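Local atomic coordinates of putative uncharacterized protein PH0242 (Pyrococcus horikoshii, PDB entry 3VU1), a protein that belongs to the oligosaccharyltransferase family as an archaeal AglB protein, represented by its C-terminal globular domain with a bound calcium ion. Residues K18-R21 / S22-K26; W34-G37 / Y38-E41; E76-F79 / E80-E83. All blocks are in the same frame, centred on the assembly; numbering follows the deposited sequence.

Contacts 1 and 2 are neighbours on one side of the chain's centre: their own centres lie about 15 Å apart, and they meet where Arg21 NH2 touches Ile40 CD1 at 3.8 Å. Helix 13-23, whose end forms contact 1, also supports the turns of contact 2 through Leu17 and Arg21. Contact 3 is deeper in the chain, with its centre about 21 Å from each of the other two; its nearest atoms are about 10 Å from contact 1 and about 12 Å from contact 2. It carries the calcium ligand Glu76, and its loop runs into strand 86-90, on which Leu20 and Thr24 of contact 1 pack.

Contact 1. Residues K18-R21 / S22-K26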
loop_
_atom_site.group_PDB
_atom_site.type_symbol
_atom_site.label_atom_id
_atom_site.label_comp_id
_atom_site.label_asym_id
_atom_site.label_seq_id
_atom_site.Cartn_x
_atom_site.Cartn_y
_atom_site.Cartn_z
ATOM N N LYS A 18 18.003 -2.516 9.349
ATOM C CA LYS A 18 19.070 -3.496 9.219
ATOM C C LYS A 18 18.613 -4.575 8.240
ATOM O O LYS A 18 19.347 -4.935 7.316
ATOM C CB LYS A 18 19.439 -4.098 10.578
ATOM C CG LYS A 18 20.508 -5.187 10.544
ATOM C CD LYS A 18 20.317 -6.057 11.782
ATOM C CE LYS A 18 20.905 -7.464 11.662
ATOM N NZ LYS A 18 22.394 -7.456 11.568
ATOM N N TRP A 19 17.387 -5.050 8.433
ATOM C CA TRP A 19 16.774 -6.027 7.555
ATOM C C TRP A 19 16.738 -5.534 6.145
ATOM O O TRP A 19 17.200 -6.236 5.246
ATOM C CB TRP A 19 15.366 -6.410 8.033
ATOM C CG TRP A 19 14.852 -7.580 7.246
ATOM C CD1 TRP A 19 15.109 -8.923 7.481
ATOM C CD2 TRP A 19 14.052 -7.553 6.017
ATOM N NE1 TRP A 19 14.530 -9.704 6.523
ATOM C CE2 TRP A 19 13.882 -8.955 5.611
ATOM C CE3 TRP A 19 13.496 -6.559 5.239
ATOM C CZ2 TRP A 19 13.158 -9.323 4.471
ATOM C CZ3 TRP A 19 12.767 -6.936 4.088
ATOM C CH2 TRP A 19 12.600 -8.291 3.719
ATOM N N LEU A 20 16.206 -4.323 5.931
ATOM C CA LEU A 20 16.137 -3.762 4.589
ATOM C C LEU A 20 17.499 -3.705 3.919
ATOM O O LEU A 20 17.625 -4.148 2.783
ATOM C CB LEU A 20 15.471 -2.391 4.563
ATOM C CG LEU A 20 13.944 -2.365 4.667
ATOM C CD1 LEU A 20 13.468 -0.951 4.923
ATOM C CD2 LEU A 20 13.248 -2.908 3.439
ATOM N N ARG A 21 18.505 -3.179 4.619
ATOM C CA ARG A 21 19.899 -3.129 4.121
ATOM C C ARG A 21 20.483 -4.484 3.726
ATOM O O ARG A 21 21.301 -4.540 2.827
ATOM C CB ARG A 21 20.863 -2.516 5.156
ATOM C CG ARG A 21 20.838 -1.015 5.312
ATOM C CD ARG A 21 21.930 -0.556 6.283
ATOM N NE ARG A 21 21.529 0.680 6.975
ATOM C CZ ARG A 21 21.102 0.748 8.239
ATOM N NH1 ARG A 21 21.048 -0.355 8.998
ATOM N NH2 ARG A 21 20.745 1.927 8.756
ATOM N N SER A 22 20.092 -5.560 4.414
ATOM C CA SER A 22 20.670 -6.895 4.188
ATOM C C SER A 22 19.927 -7.743 3.171
ATOM O O SER A 22 20.491 -8.700 2.681
ATOM C CB SER A 22 20.722 -7.697 5.496
ATOM O OG SER A 22 21.672 -7.156 6.397
ATOM N N ASN A 23 18.670 -7.425 2.870
ATOM C CA ASN A 23 17.778 -8.351 2.138
ATOM C C ASN A 23 17.156 -7.770 0.860
ATOM O O ASN A 23 16.562 -8.485 0.077
ATOM C CB ASN A 23 16.667 -8.910 3.065
ATOM C CG ASN A 23 17.200 -9.860 4.152
ATOM O OD1 ASN A 23 17.814 -9.448 5.129
ATOM N ND2 ASN A 23 16.926 -11.140 3.990
ATOM N N THR A 24 17.295 -6.478 0.637
ATOM C CA THR A 24 16.675 -5.868 -0.517
ATOM C C THR A 24 17.755 -5.288 -1.396
ATOM O O THR A 24 18.851 -4.968 -0.924
ATOM C CB THR A 24 15.660 -4.760 -0.121
ATOM O OG1 THR A 24 16.336 -3.618 0.417
ATOM C CG2 THR A 24 14.688 -5.256 0.921
ATOM N N SER A 25 17.439 -5.156 -2.679
ATOM C CA SER A 25 18.293 -4.467 -3.641
ATOM C C SER A 25 18.662 -3.061 -3.176
ATOM O O SER A 25 17.881 -2.399 -2.485
ATOM C CB SER A 25 17.562 -4.354 -4.972
ATOM O OG SER A 25 18.089 -3.279 -5.732
ATOM N N LYS A 26 19.838 -2.602 -3.590
ATOM C CA LYS A 26 20.310 -1.270 -3.235
ATOM C C LYS A 26 19.534 -0.201 -4.008
ATOM O O LYS A 26 19.735 0.993 -3.779
ATOM C CB LYS A 26 21.825 -1.134 -3.481
ATOM C CG LYS A 26 22.233 -1.162 -4.952
ATOM C CD LYS A 26 23.730 -0.967 -5.151
ATOM C CE LYS A 26 24.235 -1.737 -6.368
ATOM N NZ LYS A 26 25.606 -1.308 -6.742
#
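The C-terminal end of helix 13-23 is formed where Trp19 and Leu20 meet Asn23 and Thr24. Leu20 O takes two bonds from a single residue: Thr24 N at 3.2 Å continues the i to i+4 pattern, while Thr24 OG1 donates to the same Leu20 O at 2.7 Å from above the carbonyl plane. The two donors approach from opposite faces of that plane, so the oxygen is gripped from both sides. Placement of the hydroxyl follows from chi1 of 70°, which sets OG1 between the backbone N and the carbonyl carbon of Thr24 and turns CG2 against Leu20 CD2, 3.7 Å away.

Two residues earlier, Lys18 O accepts from Ser22 N at 3.1 Å, with Ser22 OG adding a weak bond. Weak bonds also join Trp19 O to Ser22 N and Asn23 N, the mixed i+3 and i+4 pairing of a helix about to end; Thr24 is the first residue to leave helical backbone angles.

The indole of Trp19 extends toward the terminus, against Asn23. Its ring and the Asn23 amide are stacked, their planes only 10° apart, and Asn23 CG sits 3.6 Å from Trp19 NE1. Next to it, Asn23 CB makes a CH-pi contact, 3.9 Å from the centroid of the Trp19 six-membered ring and 18° off its normal. Tyr240 also stacks with Trp19. On the inner side, Leu20 and Thr24 rest against strand 86-90, Leu20 on Tyr86 and Ile88 and Thr24 on Tyr86.

Contact 2. Residues W34-G37 / Y38-E41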
loop_
_atom_site.group_PDB
_atom_site.type_symbol
_atom_site.label_atom_id
_atom_site.label_comp_id
_atom_site.label_asym_id
_atom_site.label_seq_id
_atom_site.Cartn_x
_atom_site.Cartn_y
_atom_site.Cartn_z
ATOM N N TRP A 34 6.309 8.092 9.147
ATOM C CA TRP A 34 7.332 8.782 9.922
ATOM C C TRP A 34 8.628 8.816 9.184
ATOM O O TRP A 34 8.908 7.927 8.391
ATOM C CB TRP A 34 7.522 8.069 11.248
ATOM C CG TRP A 34 8.241 8.833 12.328
ATOM C CD1 TRP A 34 8.254 10.216 12.555
ATOM C CD2 TRP A 34 9.034 8.261 13.427
ATOM N NE1 TRP A 34 8.998 10.514 13.675
ATOM C CE2 TRP A 34 9.488 9.398 14.244
ATOM C CE3 TRP A 34 9.393 6.965 13.812
ATOM C CZ2 TRP A 34 10.269 9.223 15.383
ATOM C CZ3 TRP A 34 10.196 6.806 14.955
ATOM C CH2 TRP A 34 10.619 7.915 15.722
ATOM N N ASP A 35 9.429 9.841 9.469
ATOM C CA ASP A 35 10.692 10.072 8.798
ATOM C C ASP A 35 11.931 9.429 9.451
ATOM O O ASP A 35 13.067 9.849 9.199
ATOM C CB ASP A 35 10.887 11.555 8.492
ATOM C CG ASP A 35 11.109 12.421 9.728
ATOM O OD1 ASP A 35 11.637 13.531 9.509
ATOM O OD2 ASP A 35 10.758 12.056 10.882
ATOM N N TYR A 36 11.716 8.369 10.230
ATOM C CA TYR A 36 12.841 7.588 10.747
ATOM C C TYR A 36 13.858 7.264 9.662
ATOM O O TYR A 36 13.529 6.676 8.658
ATOM C CB TYR A 36 12.376 6.300 11.401
ATOM C CG TYR A 36 13.458 5.639 12.199
ATOM C CD1 TYR A 36 13.502 5.748 13.600
ATOM C CD2 TYR A 36 14.456 4.894 11.561
ATOM C CE1 TYR A 36 14.515 5.139 14.330
ATOM C CE2 TYR A 36 15.465 4.279 12.282
ATOM C CZ TYR A 36 15.494 4.407 13.658
ATOM O OH TYR A 36 16.516 3.780 14.339
ATOM N N GLY A 37 15.099 7.656 9.865
ATOM C CA GLY A 37 16.136 7.343 8.923
ATOM C C GLY A 37 16.533 8.527 8.085
ATOM O O GLY A 37 17.309 8.373 7.152
ATOM N N TYR A 38 16.051 9.717 8.427
ATOM C CA TYR A 38 16.310 10.906 7.600
ATOM C C TYR A 38 17.774 11.295 7.534
ATOM O O TYR A 38 18.166 12.085 6.689
ATOM C CB TYR A 38 15.511 12.100 8.106
ATOM C CG TYR A 38 15.820 12.498 9.561
ATOM C CD1 TYR A 38 15.024 12.043 10.617
ATOM C CD2 TYR A 38 16.895 13.341 9.873
ATOM C CE1 TYR A 38 15.297 12.420 11.926
ATOM C CE2 TYR A 38 17.169 13.705 11.177
ATOM C CZ TYR A 38 16.371 13.252 12.184
ATOM O OH TYR A 38 16.637 13.616 13.456
ATOM N N TRP A 39 18.577 10.749 8.435
ATOM C CA TRP A 39 19.975 11.136 8.567
ATOM C C TRP A 39 20.861 10.204 7.830
ATOM O O TRP A 39 22.061 10.465 7.723
ATOM C CB TRP A 39 20.390 11.110 10.035
ATOM C CG TRP A 39 20.139 9.778 10.676
ATOM C CD1 TRP A 39 20.976 8.684 10.673
ATOM C CD2 TRP A 39 18.936 9.343 11.411
ATOM N NE1 TRP A 39 20.398 7.628 11.345
ATOM C CE2 TRP A 39 19.175 7.958 11.806
ATOM C CE3 TRP A 39 17.744 9.945 11.781
ATOM C CZ2 TRP A 39 18.252 7.229 12.531
ATOM C CZ3 TRP A 39 16.813 9.200 12.524
ATOM C CH2 TRP A 39 17.064 7.877 12.878
ATOM N N ILE A 40 20.303 9.082 7.358
ATOM C CA ILE A 40 21.083 8.088 6.615
ATOM C C ILE A 40 21.535 8.639 5.252
ATOM O O ILE A 40 20.728 9.132 4.474
ATOM C CB ILE A 40 20.312 6.753 6.478
ATOM C CG1 ILE A 40 20.101 6.150 7.865
ATOM C CG2 ILE A 40 21.063 5.771 5.591
ATOM C CD1 ILE A 40 18.942 5.178 7.929
ATOM N N GLU A 41 22.832 8.561 4.989
ATOM C CA GLU A 41 23.428 9.058 3.746
ATOM C C GLU A 41 23.415 8.033 2.587
ATOM O O GLU A 41 23.747 6.877 2.770
ATOM C CB GLU A 41 24.843 9.581 4.038
ATOM C CG GLU A 41 24.805 10.915 4.773
ATOM C CD GLU A 41 26.166 11.440 5.201
ATOM O OE1 GLU A 41 26.555 12.534 4.716
ATOM O OE2 GLU A 41 26.841 10.784 6.027
#
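Trp39 directs an edge of its indole into the face of Tyr36. The six-membered ring of Trp39 and the ring of Tyr36 have centroids 5.1 Å apart and planes at 65°, the geometry of an edge-to-face (T-shaped) pair. Trp39 CH2 stands over the centre of the phenol ring, with Tyr36 CZ 3.9 Å from it.

The same indole lies flat over the backbone of Gly37. Gly37 CA is 3.9 Å from the centroid of the Trp39 six-membered ring and almost on the ring normal, a CH-pi contact, while Gly37 N comes within 3.5 Å of Trp39 CZ3. This folding back depends on chi1 of 56°, which puts Trp39 CG between its own backbone N and carbonyl carbon and swings the ring over the preceding turn. The Tyr38 ring turns a face to the rim of the indole: Trp39 CE3 is 3.4 Å above the Tyr38 ring plane, over its centre, and Asp35 O meets the edge of that ring in its plane, 3.3 Å from Tyr38 CD1.

The backbone beneath these groups makes two overlapping turns. Tyr38 N reaches Asp35 O at 3.1 Å in a weak bond that closes a type II turn, and Ile40 N bonds to Gly37 O at 3.1 Å, closing a type I turn. Gly37, at the third position of the first turn, has a phi of 105°, as expected for glycine there. Behind the turns, helix 13-23 offers Leu17 to both Tyr36 and Ile40, and Trp13 stacks on Tyr36. The sequence from Trp34 to Gly37 belongs to the WWDYG signature of the oligosaccharyltransferase family, and the type II turn runs through its last three residues, Asp35 to Gly37.

Contact 3. Residues E76-F79 / E80-E83; sequences EVDF and ESWE. With CA (calcium ion), chain C.
The chain folds tightly from Asp78 to Trp82. Asp78 is the centre of an inverse gamma turn, closed by a weak bond from Phe79 N to Val77 O, and the next residues curl so that Ser81 N bonds to Asp78 O at 3.2 Å and Trp82 N to Phe79 O at 3.0 Å. Ser81 N comes from well above the carbonyl plane of Asp78. The hydroxyl approaches differently: Ser81 OG donates to Asp78 O at 2.9 Å with a C=O...OG angle of 168°, nearly on the line of the carbonyl. That oxygen therefore has two donors from one residue.

Phe79 and Trp82, one turn apart, form an offset edge-to-face pair with planes at 66°. The edge of Phe79 points toward the indole, and Phe79 CE2 meets Trp82 CZ3 at 3.7 Å. Val77 CG1 covers part of one Phe79 face. Helix 60-69 packs over this cluster, with Ile63 touching Val77 and Trp82, while Arg60 makes a cation-pi contact with the indole.

The Asp78 carboxylate reaches forward over Glu80 and Ser81, its CG anti to the backbone N (chi1 178°). A water donates to Asp78 OD1 at 2.7 Å and accepts from Glu80 N at 2.9 Å, tying the carboxylate to the backbone. Arg288 forms a salt bridge with Asp78, and Glu80 OE1 forms a salt bridge with Lys479 and a hydrogen bond with Tyr481 OH.

At the start of the segment, Glu76 chelates the calcium ion through both oxygens, OE1 at 2.6 Å and OE2 at 2.5 Å, in a site completed by the main-chain oxygens of Ala285 and His319 and by the Glu322 carboxylate. Asp78 and Glu80 each have their own basic partner. The metal at Glu76 and the basic side chains at Asp78 and Glu80 would probably favour the ionised form of these three carboxylates.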
loop_
_atom_site.group_PDB
_atom_site.type_symbol
_atom_site.label_atom_id
_atom_site.label_comp_id
_atom_site.label_asym_id
_atom_site.label_seq_id
_atom_site.Cartn_x
_atom_site.Cartn_y
_atom_site.Cartn_z
ATOM N N GLU A 76 -7.170 3.244 -3.042
ATOM C CA GLU A 76 -6.289 2.596 -4.011
ATOM C C GLU A 76 -5.410 3.596 -4.745
ATOM O O GLU A 76 -5.634 4.002 -5.864
ATOM C CB GLU A 76 -7.050 1.698 -4.980
ATOM C CG GLU A 76 -7.433 0.346 -4.389
ATOM C CD GLU A 76 -7.860 -0.669 -5.450
ATOM O OE1 GLU A 76 -7.253 -0.696 -6.560
ATOM O OE2 GLU A 76 -8.799 -1.458 -5.169
ATOM N N VAL A 77 -4.351 3.942 -4.080
ATOM C CA VAL A 77 -3.406 4.877 -4.579
ATOM C C VAL A 77 -2.393 4.200 -5.525
ATOM O O VAL A 77 -2.055 3.024 -5.362
ATOM C CB VAL A 77 -2.786 5.506 -3.331
ATOM C CG1 VAL A 77 -1.288 5.700 -3.472
ATOM C CG2 VAL A 77 -3.578 6.754 -2.989
ATOM N N ASP A 78 -1.909 4.933 -6.523
ATOM C CA ASP A 78 -1.029 4.317 -7.506
ATOM C C ASP A 78 0.450 4.360 -7.080
ATOM O O ASP A 78 1.297 5.062 -7.678
ATOM C CB ASP A 78 -1.291 4.857 -8.917
ATOM C CG ASP A 78 -0.347 4.255 -9.968
ATOM O OD1 ASP A 78 0.075 3.092 -9.846
ATOM O OD2 ASP A 78 -0.012 4.953 -10.936
ATOM N N PHE A 79 0.766 3.557 -6.064
ATOM C CA PHE A 79 2.163 3.451 -5.593
ATOM C C PHE A 79 3.165 2.993 -6.657
ATOM O O PHE A 79 4.375 3.270 -6.527
ATOM C CB PHE A 79 2.284 2.540 -4.373
ATOM C CG PHE A 79 1.683 3.106 -3.125
ATOM C CD1 PHE A 79 0.810 2.334 -2.349
ATOM C CD2 PHE A 79 1.995 4.401 -2.708
ATOM C CE1 PHE A 79 0.268 2.846 -1.174
ATOM C CE2 PHE A 79 1.459 4.907 -1.541
ATOM C CZ PHE A 79 0.593 4.139 -0.777
ATOM N N GLU A 80 2.682 2.282 -7.679
ATOM C CA GLU A 80 3.574 1.812 -8.730
ATOM C C GLU A 80 4.288 2.985 -9.422
ATOM O O GLU A 80 5.483 2.908 -9.689
ATOM C CB GLU A 80 2.857 0.910 -9.746
ATOM C CG GLU A 80 3.715 0.522 -10.956
ATOM C CD GLU A 80 4.997 -0.238 -10.592
ATOM O OE1 GLU A 80 5.742 -0.679 -11.519
ATOM O OE2 GLU A 80 5.264 -0.404 -9.376
ATOM N N SER A 81 3.563 4.073 -9.677
ATOM C CA SER A 81 4.163 5.219 -10.332
ATOM C C SER A 81 5.338 5.772 -9.526
ATOM O O SER A 81 6.221 6.388 -10.089
ATOM C CB SER A 81 3.135 6.312 -10.590
ATOM O OG SER A 81 2.798 6.911 -9.371
ATOM N N TRP A 82 5.370 5.517 -8.221
ATOM C CA TRP A 82 6.542 5.872 -7.405
ATOM C C TRP A 82 7.611 4.838 -7.383
ATOM O O TRP A 82 8.609 5.059 -6.707
ATOM C CB TRP A 82 6.186 6.199 -5.948
ATOM C CG TRP A 82 5.135 7.260 -5.712
ATOM C CD1 TRP A 82 4.574 8.145 -6.633
ATOM C CD2 TRP A 82 4.493 7.584 -4.436
ATOM N NE1 TRP A 82 3.636 8.948 -6.035
ATOM C CE2 TRP A 82 3.546 8.663 -4.711
ATOM C CE3 TRP A 82 4.608 7.108 -3.145
ATOM C CZ2 TRP A 82 2.770 9.227 -3.713
ATOM C CZ3 TRP A 82 3.817 7.681 -2.148
ATOM C CH2 TRP A 82 2.920 8.711 -2.431
ATOM N N GLU A 83 7.422 3.715 -8.086
ATOM C CA GLU A 83 8.332 2.545 -8.038
ATOM C C GLU A 83 8.473 1.963 -6.639
ATOM O O GLU A 83 9.539 1.414 -6.283
ATOM C CB GLU A 83 9.721 2.892 -8.542
ATOM C CG GLU A 83 9.924 2.752 -10.027
ATOM C CD GLU A 83 11.119 3.557 -10.505
ATOM O OE1 GLU A 83 12.258 3.151 -10.165
ATOM O OE2 GLU A 83 10.917 4.594 -11.202
HETATM CA CA CA C . -8.044 -3.130 -6.888
HETATM O O HOH W 1 0.109 1.044 -8.076
#